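Local coordinates for protein 2-oxo-1,2-dihydroquinoline 8-monooxygenase, oxygenase component (PDB 1Z02) that hydroxylates 2-oxo-1,2-dihydroquinoline at C8 as the oxygenase component of a Rieske-type monooxygenase, using a [2Fe-2S] cluster and a separate iron ion, at residues A[65-70]-A[79-84]; A[90-95]-A[437-442]; A[226-231]-A[359-364]. All blocks are in the same frame, centred on the assembly; numbering follows the deposited sequence.

Contact 1 of 3, residues A[65-70]-A[79-84]. With FES (Fe2/s2 (inorganic) cluster), chain H.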
# COMPACT_ATOMS: atom_id res chain seq x y z
N GLY A 65 5.37 2.58 18.69
CA GLY A 65 5.23 1.24 18.14
C GLY A 65 4.64 0.23 19.13
O GLY A 65 4.34 -0.91 18.75
N VAL A 66 4.46 0.64 20.38
CA VAL A 66 3.93 -0.23 21.42
C VAL A 66 2.41 -0.14 21.54
O VAL A 66 1.86 0.93 21.81
CB VAL A 66 4.53 0.12 22.80
CG1 VAL A 66 4.01 -0.85 23.85
CG2 VAL A 66 6.04 0.08 22.74
N PRO A 67 1.72 -1.26 21.33
CA PRO A 67 0.26 -1.29 21.44
C PRO A 67 -0.13 -1.26 22.92
O PRO A 67 0.36 -2.06 23.73
CB PRO A 67 -0.11 -2.61 20.75
CG PRO A 67 1.08 -3.47 20.99
CD PRO A 67 2.25 -2.53 20.82
N ILE A 68 -1.00 -0.32 23.28
CA ILE A 68 -1.42 -0.14 24.67
C ILE A 68 -2.94 -0.09 24.81
O ILE A 68 -3.62 0.54 24.00
CB ILE A 68 -0.84 1.19 25.22
CG1 ILE A 68 0.69 1.16 25.16
CG2 ILE A 68 -1.31 1.41 26.65
CD1 ILE A 68 1.37 2.50 25.46
N VAL A 69 -3.46 -0.74 25.83
CA VAL A 69 -4.89 -0.75 26.09
C VAL A 69 -5.12 -0.14 27.47
O VAL A 69 -4.40 -0.44 28.43
CB VAL A 69 -5.46 -2.18 26.02
CG1 VAL A 69 -4.75 -3.08 27.02
CG2 VAL A 69 -6.97 -2.16 26.28
N LEU A 70 -6.12 0.74 27.56
CA LEU A 70 -6.43 1.40 28.83
C LEU A 70 -7.86 1.13 29.27
O LEU A 70 -8.76 0.97 28.44
CB LEU A 70 -6.22 2.92 28.73
CG LEU A 70 -4.87 3.51 28.33
CD1 LEU A 70 -4.71 3.48 26.83
CD2 LEU A 70 -4.77 4.92 28.85
N ALA A 79 -3.12 0.88 32.41
CA ALA A 79 -2.63 0.67 31.05
C ALA A 79 -1.78 -0.60 30.99
O ALA A 79 -0.93 -0.81 31.86
CB ALA A 79 -1.82 1.88 30.60
N LEU A 80 -2.01 -1.43 29.97
CA LEU A 80 -1.28 -2.67 29.74
C LEU A 80 -0.96 -2.75 28.25
O LEU A 80 -1.45 -1.94 27.46
CB LEU A 80 -2.13 -3.90 30.13
CG LEU A 80 -2.51 -4.17 31.58
CD1 LEU A 80 -3.48 -3.11 32.06
CD2 LEU A 80 -3.15 -5.55 31.69
N LYS A 81 -0.13 -3.72 27.87
CA LYS A 81 0.21 -3.86 26.47
C LYS A 81 -0.98 -4.50 25.77
O LYS A 81 -1.49 -5.53 26.22
CB LYS A 81 1.44 -4.74 26.28
CG LYS A 81 1.87 -4.83 24.82
CD LYS A 81 3.04 -5.78 24.65
CE LYS A 81 4.33 -5.24 25.28
NZ LYS A 81 5.48 -6.16 25.02
N ASP A 82 -1.43 -3.89 24.69
CA ASP A 82 -2.58 -4.37 23.93
C ASP A 82 -2.19 -5.55 23.05
O ASP A 82 -2.25 -5.48 21.81
CB ASP A 82 -3.14 -3.23 23.07
CG ASP A 82 -4.57 -3.48 22.61
OD1 ASP A 82 -5.05 -2.71 21.76
OD2 ASP A 82 -5.20 -4.45 23.11
N GLN A 83 -1.79 -6.65 23.69
CA GLN A 83 -1.36 -7.86 22.98
C GLN A 83 -1.46 -9.09 23.87
O GLN A 83 -0.72 -9.22 24.85
CB GLN A 83 0.09 -7.72 22.51
CG GLN A 83 0.62 -8.95 21.76
CD GLN A 83 2.13 -8.94 21.61
OE1 GLN A 83 2.87 -9.05 22.59
NE2 GLN A 83 2.60 -8.79 20.37
N CYS A 84 -2.37 -9.98 23.54
CA CYS A 84 -2.55 -11.20 24.32
C CYS A 84 -1.34 -12.10 24.10
O CYS A 84 -0.89 -12.24 22.96
CB CYS A 84 -3.82 -11.92 23.87
SG CYS A 84 -4.15 -13.41 24.85
FE1 FES H . -6.20 -16.85 22.90
FE2 FES H . -6.01 -14.30 23.55
S1 FES H . -6.75 -15.91 24.79
S2 FES H . -5.52 -15.16 21.58
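Val69 and Leu80 form the hydrogen-bonded pair at the heart of an antiparallel beta hairpin, strands 66-73 and 76-81, in the Rieske domain. Two bonds join them: Val69 N donates to Leu80 O at 2.9 Å, and Leu80 N returns one to Val69 O. Beyond the strand end the pairing changes character. Asp82 N reaches Pro67 O at 2.7 Å, but from above the carbonyl plane, 59° out of it, as the chain leaves the ladder through an inverse gamma turn centred on Asp82. Val69 and Leu80 share one face of the hairpin, with Val69 CG1 4.1 Å from Leu80 CB, and Leu70 and Ala79 share the other, where Leu70 CG touches Ala79 CB. The side chains of Ile68 and Lys81 diverge, although Ile68 CG2 still reaches Ala79 CB at 4.0 Å. Pro67 and Lys81 run side by side in the same direction, ring CG next to aliphatic CG, before the ammonium group of Lys81 pairs with Asp155. Asp82 CB points toward strand 66-70 and packs 3.6 Å from Ile68 C. A chi1 of -162° swings the carboxylate toward Val69, with Asp82 OD2 3.7 Å from Val69 CB, while OD1 is probably hydrogen-bonded to Ser92 OG. Replacing Asp82 with an alanine would probably leave Ser92 OG without this acceptor and open a gap beside Val69 CB. Two residues on, Cys84 SG binds one iron of the [2Fe-2S] cluster at 2.4 Å, together with Cys105 SG. The buried Asp82 carboxylate, with its hydroxyl partner in 90-95, thus ties the lead-in to this cluster ligand to that segment as well as to the hairpin.

Contact 2 of 3, residues A[90-95]-A[437-442]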
# COMPACT_ATOMS: atom_id res chain seq x y z
N ARG A 90 -5.31 -8.24 19.85
CA ARG A 90 -5.40 -6.95 20.52
C ARG A 90 -6.60 -7.02 21.46
O ARG A 90 -7.75 -7.17 21.01
CB ARG A 90 -5.60 -5.84 19.48
CG ARG A 90 -4.65 -4.68 19.63
CD ARG A 90 -4.35 -3.92 18.35
NE ARG A 90 -5.36 -4.04 17.31
CZ ARG A 90 -5.30 -3.37 16.15
NH1 ARG A 90 -6.25 -3.53 15.23
NH2 ARG A 90 -4.30 -2.53 15.93
N LEU A 91 -6.35 -6.93 22.76
CA LEU A 91 -7.41 -7.01 23.76
C LEU A 91 -8.49 -5.95 23.60
O LEU A 91 -9.67 -6.21 23.85
CB LEU A 91 -6.82 -6.92 25.17
CG LEU A 91 -5.67 -7.87 25.51
CD1 LEU A 91 -5.11 -7.50 26.88
CD2 LEU A 91 -6.14 -9.31 25.50
N SER A 92 -8.08 -4.75 23.18
CA SER A 92 -8.98 -3.62 23.01
C SER A 92 -9.99 -3.72 21.88
O SER A 92 -10.93 -2.94 21.84
CB SER A 92 -8.16 -2.34 22.81
OG SER A 92 -7.51 -2.34 21.56
N GLU A 93 -9.82 -4.66 20.96
CA GLU A 93 -10.75 -4.75 19.84
C GLU A 93 -12.17 -5.11 20.25
O GLU A 93 -13.13 -4.73 19.59
CB GLU A 93 -10.22 -5.74 18.80
CG GLU A 93 -9.12 -5.13 17.94
CD GLU A 93 -8.81 -5.94 16.71
OE1 GLU A 93 -9.76 -6.36 16.03
OE2 GLU A 93 -7.62 -6.12 16.41
N LYS A 94 -12.30 -5.86 21.33
CA LYS A 94 -13.61 -6.23 21.83
C LYS A 94 -13.50 -6.30 23.35
O LYS A 94 -13.31 -7.36 23.92
CB LYS A 94 -14.03 -7.58 21.26
CG LYS A 94 -15.49 -7.85 21.51
CD LYS A 94 -15.96 -9.16 20.96
CE LYS A 94 -17.43 -9.30 21.31
NZ LYS A 94 -18.00 -10.63 20.99
N PRO A 95 -13.62 -5.14 24.01
CA PRO A 95 -13.53 -5.01 25.47
C PRO A 95 -14.30 -6.06 26.24
O PRO A 95 -15.53 -6.09 26.19
CB PRO A 95 -14.05 -3.60 25.72
CG PRO A 95 -13.59 -2.87 24.49
CD PRO A 95 -13.95 -3.85 23.39
N TYR A 437 -4.89 6.12 14.95
CA TYR A 437 -4.32 6.02 16.29
C TYR A 437 -5.17 5.17 17.23
O TYR A 437 -4.67 4.20 17.82
CB TYR A 437 -4.15 7.44 16.84
CG TYR A 437 -3.72 7.53 18.28
CD1 TYR A 437 -2.48 7.03 18.69
CD2 TYR A 437 -4.54 8.13 19.23
CE1 TYR A 437 -2.08 7.14 20.02
CE2 TYR A 437 -4.15 8.24 20.55
CZ TYR A 437 -2.92 7.75 20.94
OH TYR A 437 -2.53 7.90 22.25
N LYS A 438 -6.44 5.54 17.38
CA LYS A 438 -7.35 4.80 18.26
C LYS A 438 -7.82 3.51 17.59
O LYS A 438 -8.35 3.53 16.48
CB LYS A 438 -8.54 5.69 18.63
CG LYS A 438 -8.13 6.93 19.40
CD LYS A 438 -9.27 7.94 19.58
CE LYS A 438 -10.23 7.52 20.67
NZ LYS A 438 -11.23 8.61 20.93
N VAL A 439 -7.61 2.38 18.27
CA VAL A 439 -8.02 1.09 17.73
C VAL A 439 -9.53 1.00 17.59
O VAL A 439 -10.28 1.30 18.53
CB VAL A 439 -7.52 -0.06 18.63
CG1 VAL A 439 -7.98 -1.40 18.07
CG2 VAL A 439 -6.01 -0.03 18.73
N GLU A 440 -9.98 0.59 16.40
CA GLU A 440 -11.40 0.46 16.10
C GLU A 440 -11.92 -0.79 16.80
O GLU A 440 -11.29 -1.85 16.76
CB GLU A 440 -11.60 0.33 14.59
CG GLU A 440 -12.96 0.84 14.11
CD GLU A 440 -13.18 0.58 12.63
OE1 GLU A 440 -14.14 1.14 12.07
OE2 GLU A 440 -12.40 -0.19 12.04
N GLN A 441 -13.09 -0.68 17.42
CA GLN A 441 -13.65 -1.81 18.14
C GLN A 441 -14.67 -2.69 17.43
O GLN A 441 -15.32 -2.30 16.47
CB GLN A 441 -14.20 -1.33 19.48
CG GLN A 441 -13.11 -0.68 20.33
CD GLN A 441 -13.56 -0.35 21.73
OE1 GLN A 441 -12.81 0.25 22.51
NE2 GLN A 441 -14.78 -0.75 22.08
N ILE A 442 -14.73 -3.91 17.98
CA ILE A 442 -15.54 -5.07 17.61
C ILE A 442 -15.07 -5.81 16.38
O ILE A 442 -15.76 -6.74 15.94
CB ILE A 442 -17.01 -4.80 17.35
CG1 ILE A 442 -17.17 -4.26 15.98
CG2 ILE A 442 -17.58 -3.91 18.33
CD1 ILE A 442 -18.56 -4.15 15.60
O HOH W 1 -11.58 -4.28 15.04
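Val439 packs its branched side chain against Arg90, Ser92 and Glu93. Its CB, the first atom to make contact, stands 3.7 Å from Ser92 OG, whose hydroxyl is probably bonded to Asp82. From there the two methyls divide the work. CG1 comes 3.6 Å from Ser92 OG, lies over one face of the Arg90 guanidinium toward its rim, and meets Glu93 CG at 3.9 Å. CG2 touches Ser92 OG and Arg90 NH2. The guanidinium is kept in place by Glu93: Arg90 NE and NH1 both grip Glu93 OE2, each at 3.2 Å, with that oxygen close to the guanidinium plane. Both nitrogens approach from the same face of the carboxylate. The other oxygen, OE1, accepts a bond from a water that also donates to Glu440 O, so a single carboxylate links the arginine to the C-terminal chain. Farther along, Gln441 CG passes 3.5 Å from Ser92 O. The last modelled residues of the chain thus pack on a loop of the Rieske domain that follows the strand leading to Cys84, at the border of the cluster site: the Arg90 side chain comes within about 9 Å of the [2Fe-2S] cluster.

Contact 3 of 3, residues A[226-231]-A[359-364]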
# COMPACT_ATOMS: atom_id res chain seq x y z
N LYS A 226 1.35 33.70 7.10
CA LYS A 226 1.03 35.06 6.66
C LYS A 226 -0.42 35.28 6.25
O LYS A 226 -0.95 36.36 6.49
CB LYS A 226 1.95 35.49 5.52
CG LYS A 226 1.91 34.55 4.33
CD LYS A 226 2.80 35.00 3.18
CE LYS A 226 2.29 36.24 2.44
NZ LYS A 226 2.57 37.54 3.11
N ASP A 227 -1.05 34.28 5.65
CA ASP A 227 -2.44 34.40 5.19
C ASP A 227 -3.48 33.97 6.23
O ASP A 227 -4.69 34.08 5.99
CB ASP A 227 -2.65 33.58 3.91
CG ASP A 227 -1.80 34.07 2.76
OD1 ASP A 227 -1.79 33.43 1.68
OD2 ASP A 227 -1.13 35.11 2.93
N ASN A 228 -3.03 33.48 7.38
CA ASN A 228 -3.96 33.05 8.41
C ASN A 228 -4.92 34.18 8.79
O ASN A 228 -4.52 35.35 8.92
CB ASN A 228 -3.20 32.57 9.65
CG ASN A 228 -2.42 31.30 9.40
OD1 ASN A 228 -2.51 30.70 8.32
ND2 ASN A 228 -1.66 30.87 10.39
N THR A 229 -6.18 33.82 8.98
CA THR A 229 -7.21 34.79 9.31
C THR A 229 -6.93 35.57 10.58
O THR A 229 -7.14 36.79 10.62
CB THR A 229 -8.58 34.10 9.44
OG1 THR A 229 -8.89 33.45 8.21
CG2 THR A 229 -9.67 35.09 9.76
N ILE A 230 -6.44 34.89 11.62
CA ILE A 230 -6.16 35.55 12.88
C ILE A 230 -5.13 36.68 12.73
O ILE A 230 -5.21 37.72 13.38
CB ILE A 230 -5.66 34.56 13.94
CG1 ILE A 230 -5.52 35.28 15.28
CG2 ILE A 230 -4.32 33.96 13.49
CD1 ILE A 230 -5.20 34.36 16.45
N VAL A 231 -4.17 36.47 11.83
CA VAL A 231 -3.13 37.47 11.59
C VAL A 231 -3.72 38.76 11.04
O VAL A 231 -3.31 39.85 11.44
CB VAL A 231 -2.07 36.94 10.60
CG1 VAL A 231 -1.04 38.03 10.30
CG2 VAL A 231 -1.38 35.71 11.17
N HIS A 359 -6.90 25.69 14.93
CA HIS A 359 -7.21 25.31 13.55
C HIS A 359 -6.73 26.37 12.55
O HIS A 359 -5.91 26.09 11.68
CB HIS A 359 -8.71 25.12 13.36
CG HIS A 359 -9.19 23.74 13.68
ND1 HIS A 359 -8.70 22.62 13.05
CD2 HIS A 359 -10.13 23.31 14.55
CE1 HIS A 359 -9.32 21.55 13.52
NE2 HIS A 359 -10.20 21.94 14.43
N GLY A 360 -7.25 27.59 12.69
CA GLY A 360 -6.90 28.67 11.78
C GLY A 360 -5.42 28.98 11.61
O GLY A 360 -4.97 29.32 10.52
N PHE A 361 -4.67 28.86 12.70
CA PHE A 361 -3.24 29.14 12.67
C PHE A 361 -2.42 27.88 12.40
O PHE A 361 -1.66 27.81 11.43
CB PHE A 361 -2.81 29.75 14.02
CG PHE A 361 -1.40 30.26 14.03
CD1 PHE A 361 -1.08 31.48 13.44
CD2 PHE A 361 -0.39 29.53 14.64
CE1 PHE A 361 0.23 31.95 13.45
CE2 PHE A 361 0.92 29.98 14.65
CZ PHE A 361 1.23 31.20 14.06
N ASN A 362 -2.58 26.88 13.27
CA ASN A 362 -1.81 25.63 13.16
C ASN A 362 -2.13 24.63 12.05
O ASN A 362 -1.31 23.76 11.77
CB ASN A 362 -1.82 24.92 14.52
CG ASN A 362 -1.06 25.69 15.57
OD1 ASN A 362 -1.61 26.12 16.58
ND2 ASN A 362 0.23 25.88 15.33
N ASP A 363 -3.29 24.73 11.41
CA ASP A 363 -3.58 23.80 10.32
C ASP A 363 -2.56 23.98 9.20
O ASP A 363 -2.23 23.03 8.49
CB ASP A 363 -4.99 24.02 9.76
CG ASP A 363 -6.07 23.41 10.63
OD1 ASP A 363 -7.27 23.62 10.31
OD2 ASP A 363 -5.73 22.72 11.62
N SER A 364 -2.05 25.19 9.04
CA SER A 364 -1.07 25.48 8.00
C SER A 364 0.23 24.71 8.22
O SER A 364 0.91 24.35 7.26
CB SER A 364 -0.76 26.98 7.96
OG SER A 364 -1.91 27.72 7.63
O HOH W 2 -6.53 30.88 8.95
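Asn228 thrusts its amide between the backbone of Gly360, the ring of Phe361 and the hydroxyl of Ser364. Amide and ring planes stand 79° apart, almost perpendicular, and Asn228 ND2 approaches the ring obliquely at Phe361 CD1, 3.2 Å away. The same nitrogen makes a weak, bent bond to Phe361 O, with an angle of 125° at the hydrogen. Asn228 OD1 lies at the other end of the amide, 3.1 Å from Ser364 OG, where a hydrogen bond is possible but not settled. The flat amide carbon, Asn228 CG, passes 3.4 Å from Gly360 O. The extended first torsion of Phe361 (chi1 -172°) carries the ring out past the amide to Ile230, whose CG2 meets Phe361 CD1 at 4.1 Å on an oblique approach. A water also bridges the segments, accepting from Thr229 N and donating to Gly360 O at 2.7 Å. The Phe361 ring also stacks on His225 and meets Trp307, and so belongs to the surroundings of the iron bound by His221, His225 and Asp365. In the fold, Asn228 occupies the N-cap position of helix 229-233, though its side chain makes no capping bond and is directed to the other segment instead; its partners span the turn between helices 339-359 and 363-376, with Ile230 also packing on Cys357 of the first of these.

Overall arrangement
Contacts 1 and 2 adjoin, their centres 10 Å apart, and meet through Asp82, which joins the end of the hairpin to the loop 90-95; both lie close to the [2Fe-2S] cluster. Contact 3 belongs to the ring hydroxylase part of the chain, with its centre about 36 Å from that of contact 1 and on the opposite side of the chain's centre, close to the iron ion. Along the chain contact 1 closes first. Contact 2 then opens and encloses contact 3, because residues 437-442 return to the Rieske domain after the catalytic part has been completed. This return is consistent with the C-terminal tail helping to join the two parts.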